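Sugar phosphate isomerase/epimerase (Parabacteroides distasonis, PDB 3OBE) is probably an isomerase or epimerase acting on sugar-type substrates, built as a xylose isomerase-like TIM barrel. Local coordinates at residues A[93-98]-A[121-126]; A[199-204]-A[213-218]. One frame throughout, in Å; residues are numbered along the deposited sequence.

Contact 1: A[93-98]-A[121-126]; sequences SSSHLT and DIHAEL. With EOH (ethanol), chain H.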
ATOM      1  N   SER A  93     -10.077  -0.014  -3.729  1.00 15.81           N
ATOM      2  CA  SER A  93     -10.118  -0.505  -2.368  1.00 14.89           C
ATOM      3  C   SER A  93      -9.123   0.101  -1.428  1.00 14.56           C
ATOM      4  O   SER A  93      -9.320   0.004  -0.201  1.00 15.84           O
ATOM      5  CB  SER A  93     -10.087  -2.008  -2.335  1.00 15.37           C
ATOM      6  OG  SER A  93      -9.038  -2.606  -3.080  1.00 14.56           O
ATOM      7  N   SER A  94      -8.101   0.785  -1.963  1.00 14.39           N
ATOM      8  CA  SER A  94      -7.151   1.480  -1.167  1.00 14.56           C
ATOM      9  C   SER A  94      -6.660   2.756  -1.848  1.00 13.64           C
ATOM     10  O   SER A  94      -6.926   2.969  -3.026  1.00 14.17           O
ATOM     11  CB  SER A  94      -5.997   0.525  -0.820  1.00 13.54           C
ATOM     12  OG  SER A  94      -5.088   1.080   0.098  1.00 13.14           O
ATOM     13  N   SER A  95      -5.921   3.559  -1.110  1.00 13.11           N
ATOM     14  CA  SER A  95      -5.431   4.824  -1.578  1.00 13.82           C
ATOM     15  C   SER A  95      -4.213   5.202  -0.768  1.00 13.77           C
ATOM     16  O   SER A  95      -4.211   5.069   0.441  1.00 14.89           O
ATOM     17  CB  SER A  95      -6.534   5.870  -1.417  1.00 15.33           C
ATOM     18  OG  SER A  95      -6.039   7.166  -1.706  1.00 16.76           O
ATOM     19  N   HIS A  96      -3.169   5.613  -1.465  1.00 13.09           N
ATOM     20  CA  HIS A  96      -1.961   6.154  -0.833  1.00 12.88           C
ATOM     21  C   HIS A  96      -2.044   7.684  -0.752  1.00 13.31           C
ATOM     22  O   HIS A  96      -2.255   8.373  -1.798  1.00 13.73           O
ATOM     23  CB  HIS A  96      -0.745   5.809  -1.685  1.00 11.78           C
ATOM     24  CG  HIS A  96      -0.128   4.488  -1.361  1.00 11.90           C
ATOM     25  ND1 HIS A  96       1.155   4.180  -1.724  1.00 12.24           N
ATOM     26  CD2 HIS A  96      -0.587   3.426  -0.648  1.00 14.99           C
ATOM     27  CE1 HIS A  96       1.439   2.958  -1.324  1.00 12.84           C
ATOM     28  NE2 HIS A  96       0.430   2.497  -0.619  1.00 13.21           N
ATOM     29  N   LEU A  97      -1.851   8.240   0.451  1.00 13.67           N
ATOM     30  CA  LEU A  97      -1.857   9.677   0.643  1.00 13.91           C
ATOM     31  C   LEU A  97      -0.982  10.051   1.809  1.00 13.42           C
ATOM     32  O   LEU A  97      -0.872   9.325   2.810  1.00 12.78           O
ATOM     33  CB  LEU A  97      -3.286  10.223   0.843  1.00 14.85           C
ATOM     34  CG  LEU A  97      -4.068   9.802   2.094  1.00 16.22           C
ATOM     35  CD1 LEU A  97      -5.395  10.609   2.166  1.00 16.22           C
ATOM     36  CD2 LEU A  97      -4.379   8.322   2.135  1.00 18.17           C
ATOM     37  N   THR A  98      -0.387  11.231   1.687  1.00 14.12           N
ATOM     38  CA  THR A  98       0.528  11.770   2.689  1.00 15.26           C
ATOM     39  C   THR A  98       0.159  13.237   2.934  1.00 16.09           C
ATOM     40  O   THR A  98      -0.030  13.987   1.971  1.00 16.54           O
ATOM     41  CB  THR A  98       1.973  11.731   2.134  1.00 15.08           C
ATOM     42  OG1 THR A  98       2.328  10.366   1.797  1.00 15.76           O
ATOM     43  CG2 THR A  98       3.000  12.404   3.089  1.00 16.34           C
ATOM     44  N   ASP A 121     -13.593  11.788   4.728  1.00 19.55           N
ATOM     45  CA  ASP A 121     -14.900  12.135   4.140  1.00 20.73           C
ATOM     46  C   ASP A 121     -14.878  11.859   2.618  1.00 20.08           C
ATOM     47  O   ASP A 121     -15.823  11.309   2.028  1.00 21.11           O
ATOM     48  CB  ASP A 121     -15.251  13.578   4.448  1.00 21.73           C
ATOM     49  CG  ASP A 121     -15.646  13.802   5.916  1.00 23.90           C
ATOM     50  OD1 ASP A 121     -15.973  12.839   6.646  1.00 26.82           O
ATOM     51  OD2 ASP A 121     -15.623  14.965   6.327  1.00 28.22           O
ATOM     52  N   ILE A 122     -13.788  12.253   1.974  1.00 18.30           N
ATOM     53  CA  ILE A 122     -13.639  12.085   0.511  1.00 18.56           C
ATOM     54  C   ILE A 122     -13.488  10.619   0.162  1.00 17.07           C
ATOM     55  O   ILE A 122     -14.082  10.141  -0.791  1.00 18.77           O
ATOM     56  CB  ILE A 122     -12.435  12.883  -0.016  1.00 18.08           C
ATOM     57  CG1 ILE A 122     -12.682  14.395   0.127  1.00 22.41           C
ATOM     58  CG2 ILE A 122     -12.040  12.474  -1.472  1.00 18.09           C
ATOM     59  CD1 ILE A 122     -13.758  14.951  -0.789  1.00 24.40           C
ATOM     60  N   HIS A 123     -12.735   9.880   0.969  1.00 17.42           N
ATOM     61  CA  HIS A 123     -12.474   8.486   0.659  1.00 16.75           C
ATOM     62  C   HIS A 123     -13.675   7.611   1.004  1.00 17.96           C
ATOM     63  O   HIS A 123     -13.849   6.531   0.395  1.00 19.54           O
ATOM     64  CB  HIS A 123     -11.197   7.976   1.363  1.00 16.31           C
ATOM     65  CG  HIS A 123      -9.922   8.411   0.688  1.00 15.36           C
ATOM     66  ND1 HIS A 123      -9.452   9.708   0.779  1.00 17.29           N
ATOM     67  CD2 HIS A 123      -9.065   7.751  -0.132  1.00 17.81           C
ATOM     68  CE1 HIS A 123      -8.346   9.813   0.062  1.00 17.00           C
ATOM     69  NE2 HIS A 123      -8.071   8.638  -0.480  1.00 17.97           N
ATOM     70  N   ALA A 124     -14.534   8.061   1.917  1.00 17.78           N
ATOM     71  CA  ALA A 124     -15.804   7.333   2.169  1.00 19.02           C
ATOM     72  C   ALA A 124     -16.671   7.420   0.911  1.00 21.15           C
ATOM     73  O   ALA A 124     -17.293   6.428   0.453  1.00 20.93           O
ATOM     74  CB  ALA A 124     -16.498   7.888   3.420  1.00 20.05           C
ATOM     75  N   GLU A 125     -16.698   8.594   0.297  1.00 22.61           N
ATOM     76  CA  GLU A 125     -17.400   8.758  -0.976  1.00 25.22           C
ATOM     77  C   GLU A 125     -16.832   7.824  -2.051  1.00 23.93           C
ATOM     78  O   GLU A 125     -17.589   7.255  -2.854  1.00 25.26           O
ATOM     79  CB  GLU A 125     -17.271  10.203  -1.508  1.00 25.84           C
ATOM     80  CG  GLU A 125     -17.915  11.354  -0.797  1.00 31.25           C
ATOM     81  CD  GLU A 125     -17.550  12.714  -1.499  1.00 35.94           C
ATOM     82  OE1 GLU A 125     -16.405  12.887  -1.979  1.00 39.91           O
ATOM     83  OE2 GLU A 125     -18.411  13.589  -1.608  1.00 38.51           O
ATOM     84  N   LEU A 126     -15.508   7.697  -2.080  1.00 23.11           N
ATOM     85  CA  LEU A 126     -14.790   6.894  -3.064  1.00 23.02           C
ATOM     86  C   LEU A 126     -15.067   5.393  -2.840  1.00 23.18           C
ATOM     87  O   LEU A 126     -15.020   4.627  -3.794  1.00 22.87           O
ATOM     88  CB  LEU A 126     -13.290   7.187  -2.980  1.00 22.02           C
ATOM     89  CG  LEU A 126     -12.339   6.648  -4.048  1.00 23.48           C
ATOM     90  CD1 LEU A 126     -12.712   7.207  -5.450  1.00 25.46           C
ATOM     91  CD2 LEU A 126     -10.884   6.946  -3.665  1.00 22.60           C
TER
HETATM   92  C1  EOH H 407       1.977   6.245  -4.466  0.50 19.10           C
HETATM   93  C2  EOH H 407       2.486   7.625  -4.909  0.50 17.55           C
HETATM   94  O   EOH H 407       2.293   5.964  -3.094  0.50 18.31           O
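Ser95 and His123 join a barrel strand to the helix that follows it in a TIM barrel: strand 91-95, helix 109-126 and the neighbouring strand 130-133 form one beta-alpha-beta crossover. The hydroxyl of Ser95 meets the imidazole at its edge, in the ring plane, and hydrogen-bonds to it, with OG 2.8 Å from His123 NE2. The first torsion of Ser95 (chi1 173°, OG opposite the backbone N) carries the hydroxyl to that edge; Ser95 CB itself faces the helix and lies 3.4 Å from His123 CD2. Serine suits this place: it is slim enough to let a ring from the helix come close to the strand, yet brings a polar group to the buried nitrogen. Leu97, two residues on, approaches from the opposite direction to His123 and sets its CD1 3.7 Å from His123 CE1, obliquely to the ring; it also touches Phe115, Trp116 and Ala119 of the same helix. The imidazole is held at its other nitrogen too, since His123 ND1 bonds to Ala119 O one turn back, while Phe65 packs edge-to-face with it. Bonds at both nitrogens fix the rotation of the ring and should leave it little freedom to flip. With an alanine in place of the histidine, Ser95 OG would probably lose its partner across the contact, and a gap would be likely to open beside Leu97 CD1. Between Ser95 and Leu97, His96 points its CB away from the helix and joins Glu54, His169 and His244, consistent with a place in the active-site region of such a barrel. There an ethanol, probably from the crystallisation liquor, lies at the edge of the His96 ring and in its plane; at a doubtfully short 2.5 Å, its atom O accepts from His96 ND1 at an N-H...O angle of 160°.

Contact 2: A[199-204]-A[213-218]; sequences YIEELF and VMFELD
Phe215 reaches out from its strand and lays the far end of its ring against the root of Phe204, with CE2 3.8 Å from Phe204 CB. The backbones are well separated here, the CA atoms of Phe204 and Phe215 being 9.4 Å apart, so a long, flat, apolar side chain is what bridges the space. Phe215 CZ also comes within 3.8 Å of the carbonyl carbon, C, of Phe204. Glu201, one helical turn earlier, slides past Phe215 in the opposite direction; its long, flexible chain suits the place, because a bend at chi2 (76°) can carry the carboxylate across from the helix, bringing OE2 to 3.7 Å from Phe215 CD2 with carboxylate and ring planes 70° apart. In the TIM barrel this is the seam between helix 200-207 and strand 213-218, the strand that follows it, and Phe215 is the strand residue that turns outward to the helix, whereas Glu216 points away from it. The Phe204 ring itself leads off from the strand: with CG anti to its carbonyl carbon (chi1 -71°), it meets Phe152 and Tyr168 edge-to-face. Ile200 CG2 covers one face of the Phe204 ring, 3.7 Å above the plane and offset toward the rim.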
ATOM      1  N   TYR A 199      14.721  -0.932  15.343  1.00 16.05           N
ATOM      2  CA  TYR A 199      14.198  -0.668  14.023  1.00 14.02           C
ATOM      3  C   TYR A 199      13.051   0.322  14.083  1.00 14.26           C
ATOM      4  O   TYR A 199      12.157   0.221  14.936  1.00 14.86           O
ATOM      5  CB  TYR A 199      13.683  -1.935  13.374  1.00 14.16           C
ATOM      6  CG  TYR A 199      14.718  -2.947  13.037  1.00 15.84           C
ATOM      7  CD1 TYR A 199      15.711  -2.672  12.096  1.00 18.58           C
ATOM      8  CD2 TYR A 199      14.632  -4.233  13.583  1.00 18.88           C
ATOM      9  CE1 TYR A 199      16.631  -3.633  11.763  1.00 19.72           C
ATOM     10  CE2 TYR A 199      15.528  -5.209  13.215  1.00 20.13           C
ATOM     11  CZ  TYR A 199      16.512  -4.893  12.321  1.00 18.83           C
ATOM     12  OH  TYR A 199      17.435  -5.850  12.002  1.00 26.08           O
ATOM     13  N   ILE A 200      13.055   1.270  13.161  1.00 12.57           N
ATOM     14  CA  ILE A 200      11.939   2.204  13.054  1.00 12.75           C
ATOM     15  C   ILE A 200      10.588   1.484  12.905  1.00 12.18           C
ATOM     16  O   ILE A 200       9.592   1.825  13.564  1.00 13.52           O
ATOM     17  CB  ILE A 200      12.182   3.255  11.956  1.00 12.66           C
ATOM     18  CG1 ILE A 200      13.363   4.174  12.357  1.00 14.94           C
ATOM     19  CG2 ILE A 200      10.902   4.114  11.748  1.00 12.54           C
ATOM     20  CD1 ILE A 200      13.886   5.043  11.175  1.00 15.33           C
ATOM     21  N   GLU A 201      10.520   0.511  12.009  1.00 13.04           N
ATOM     22  CA  GLU A 201       9.292  -0.241  11.797  1.00 13.92           C
ATOM     23  C   GLU A 201       8.789  -0.839  13.120  1.00 13.30           C
ATOM     24  O   GLU A 201       7.590  -0.810  13.412  1.00 15.64           O
ATOM     25  CB  GLU A 201       9.505  -1.346  10.745  1.00 12.12           C
ATOM     26  CG  GLU A 201       8.245  -2.049  10.279  1.00 13.04           C
ATOM     27  CD  GLU A 201       7.350  -1.313   9.307  1.00 12.72           C
ATOM     28  OE1 GLU A 201       7.631  -0.140   8.959  1.00 14.22           O
ATOM     29  OE2 GLU A 201       6.318  -1.941   8.884  1.00 13.37           O
ATOM     30  N   GLU A 202       9.710  -1.423  13.899  1.00 14.21           N
ATOM     31  CA  GLU A 202       9.376  -1.992  15.191  1.00 14.29           C
ATOM     32  C   GLU A 202       8.792  -0.974  16.143  1.00 14.14           C
ATOM     33  O   GLU A 202       7.829  -1.243  16.862  1.00 14.34           O
ATOM     34  CB  GLU A 202      10.599  -2.729  15.803  1.00 13.77           C
ATOM     35  CG  GLU A 202      10.389  -3.243  17.186  1.00 17.55           C
ATOM     36  CD  GLU A 202      11.533  -4.096  17.693  1.00 21.83           C
ATOM     37  OE1 GLU A 202      12.372  -4.493  16.900  1.00 23.24           O
ATOM     38  OE2 GLU A 202      11.589  -4.340  18.893  1.00 26.22           O
ATOM     39  N   LEU A 203       9.385   0.218  16.194  1.00 14.77           N
ATOM     40  CA  LEU A 203       8.873   1.266  17.009  1.00 14.10           C
ATOM     41  C   LEU A 203       7.442   1.672  16.595  1.00 14.53           C
ATOM     42  O   LEU A 203       6.599   1.911  17.463  1.00 14.44           O
ATOM     43  CB  LEU A 203       9.805   2.476  16.996  1.00 12.94           C
ATOM     44  CG  LEU A 203      11.134   2.244  17.686  1.00 12.60           C
ATOM     45  CD1 LEU A 203      12.099   3.400  17.248  1.00 15.02           C
ATOM     46  CD2 LEU A 203      10.932   2.138  19.222  1.00 17.07           C
ATOM     47  N   PHE A 204       7.181   1.756  15.300  1.00 13.60           N
ATOM     48  CA  PHE A 204       5.843   2.089  14.830  1.00 13.60           C
ATOM     49  C   PHE A 204       4.854   0.995  15.221  1.00 14.27           C
ATOM     50  O   PHE A 204       3.762   1.287  15.725  1.00 14.64           O
ATOM     51  CB  PHE A 204       5.766   2.271  13.313  1.00 13.33           C
ATOM     52  CG  PHE A 204       6.414   3.491  12.760  1.00 14.56           C
ATOM     53  CD1 PHE A 204       6.809   4.575  13.525  1.00 14.18           C
ATOM     54  CD2 PHE A 204       6.647   3.545  11.415  1.00 14.94           C
ATOM     55  CE1 PHE A 204       7.388   5.699  12.927  1.00 15.09           C
ATOM     56  CE2 PHE A 204       7.201   4.637  10.830  1.00 13.28           C
ATOM     57  CZ  PHE A 204       7.597   5.718  11.569  1.00 13.12           C
ATOM     58  N   VAL A 213      -4.429   1.188  13.710  1.00 14.77           N
ATOM     59  CA  VAL A 213      -3.389   1.225  12.721  1.00 14.92           C
ATOM     60  C   VAL A 213      -3.003  -0.171  12.278  1.00 15.08           C
ATOM     61  O   VAL A 213      -2.721  -1.033  13.117  1.00 15.02           O
ATOM     62  CB  VAL A 213      -2.138   1.938  13.288  1.00 15.26           C
ATOM     63  CG1 VAL A 213      -0.903   1.809  12.332  1.00 13.17           C
ATOM     64  CG2 VAL A 213      -2.462   3.401  13.573  1.00 12.70           C
HETATM   65  N   MSE A 214      -2.960  -0.369  10.949  1.00 13.33           N
HETATM   66  CA  MSE A 214      -2.348  -1.580  10.402  1.00 14.07           C
HETATM   67  C   MSE A 214      -1.212  -1.172   9.460  1.00 13.27           C
HETATM   68  O   MSE A 214      -0.915   0.030   9.284  1.00 13.44           O
HETATM   69  CB  MSE A 214      -3.409  -2.451   9.719  1.00 13.60           C
HETATM   70  CG  MSE A 214      -4.204  -1.773   8.597  1.00 13.89           C
HETATM   71 SE   MSE A 214      -3.267  -1.798   6.887  0.75 13.58          SE
HETATM   72  CE  MSE A 214      -4.685  -0.912   5.880  1.00 12.51           C
ATOM     73  N   PHE A 215      -0.519  -2.174   8.917  1.00 12.94           N
ATOM     74  CA  PHE A 215       0.671  -1.989   8.134  1.00 12.48           C
ATOM     75  C   PHE A 215       0.496  -2.679   6.788  1.00 11.63           C
ATOM     76  O   PHE A 215      -0.023  -3.825   6.710  1.00 13.65           O
ATOM     77  CB  PHE A 215       1.939  -2.443   8.892  1.00 11.07           C
ATOM     78  CG  PHE A 215       2.268  -1.524  10.078  1.00 12.09           C
ATOM     79  CD1 PHE A 215       1.584  -1.667  11.278  1.00 12.96           C
ATOM     80  CD2 PHE A 215       3.138  -0.450   9.946  1.00 14.77           C
ATOM     81  CE1 PHE A 215       1.802  -0.796  12.305  1.00 13.67           C
ATOM     82  CE2 PHE A 215       3.368   0.414  11.022  1.00 13.99           C
ATOM     83  CZ  PHE A 215       2.695   0.254  12.172  1.00 11.61           C
ATOM     84  N   GLU A 216       0.944  -1.971   5.761  1.00 12.59           N
ATOM     85  CA  GLU A 216       1.021  -2.507   4.385  1.00 11.66           C
ATOM     86  C   GLU A 216       2.463  -2.851   4.181  1.00 12.58           C
ATOM     87  O   GLU A 216       3.298  -1.984   3.883  1.00 11.82           O
ATOM     88  CB  GLU A 216       0.508  -1.474   3.387  1.00 12.25           C
ATOM     89  CG  GLU A 216       0.547  -1.882   1.887  1.00 12.12           C
ATOM     90  CD  GLU A 216      -0.140  -0.893   1.040  1.00 12.81           C
ATOM     91  OE1 GLU A 216       0.399   0.204   0.915  1.00 10.78           O
ATOM     92  OE2 GLU A 216      -1.170  -1.243   0.396  1.00 12.06           O
ATOM     93  N   LEU A 217       2.777  -4.118   4.367  1.00 13.11           N
ATOM     94  CA  LEU A 217       4.159  -4.571   4.354  1.00 12.41           C
ATOM     95  C   LEU A 217       4.659  -4.633   2.934  1.00 12.94           C
ATOM     96  O   LEU A 217       4.135  -5.378   2.127  1.00 13.36           O
ATOM     97  CB  LEU A 217       4.322  -5.927   5.000  1.00 12.47           C
ATOM     98  CG  LEU A 217       5.746  -6.466   5.017  1.00 13.53           C
ATOM     99  CD1 LEU A 217       6.727  -5.445   5.695  1.00 13.53           C
ATOM    100  CD2 LEU A 217       5.787  -7.828   5.605  1.00 15.60           C
ATOM    101  N   ASP A 218       5.667  -3.820   2.668  1.00 12.25           N
ATOM    102  CA  ASP A 218       6.381  -3.901   1.365  1.00 11.51           C
ATOM    103  C   ASP A 218       7.446  -4.975   1.439  1.00 12.93           C
ATOM    104  O   ASP A 218       8.484  -4.793   2.058  1.00 13.94           O
ATOM    105  CB  ASP A 218       6.975  -2.603   0.884  1.00 12.24           C
ATOM    106  CG  ASP A 218       7.174  -2.652  -0.620  1.00 11.36           C
ATOM    107  OD1 ASP A 218       8.012  -3.512  -1.026  1.00 13.61           O
ATOM    108  OD2 ASP A 218       6.465  -1.918  -1.367  1.00 13.23           O
TER

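Contact 1 closes before contact 2 opens along the chain, and both lie within the same barrel, their centres 20 Å apart. Each joins a helix of the outer layer to a strand of the one parallel sheet: strand 91-95 in contact 1 and strand 213-218 in contact 2, with the barrel strands 130-133 and 165-169 coming between them in sequence. The two strands are not neighbours, yet side chains of the two contacts meet inside the barrel, where His96 NE2 of contact 1 lies 2.8 Å from Glu216 OE1 of contact 2, a probable hydrogen bond. Outward-facing residues thus pack against helices, while inward-facing ones come together in what is probably the active-site region.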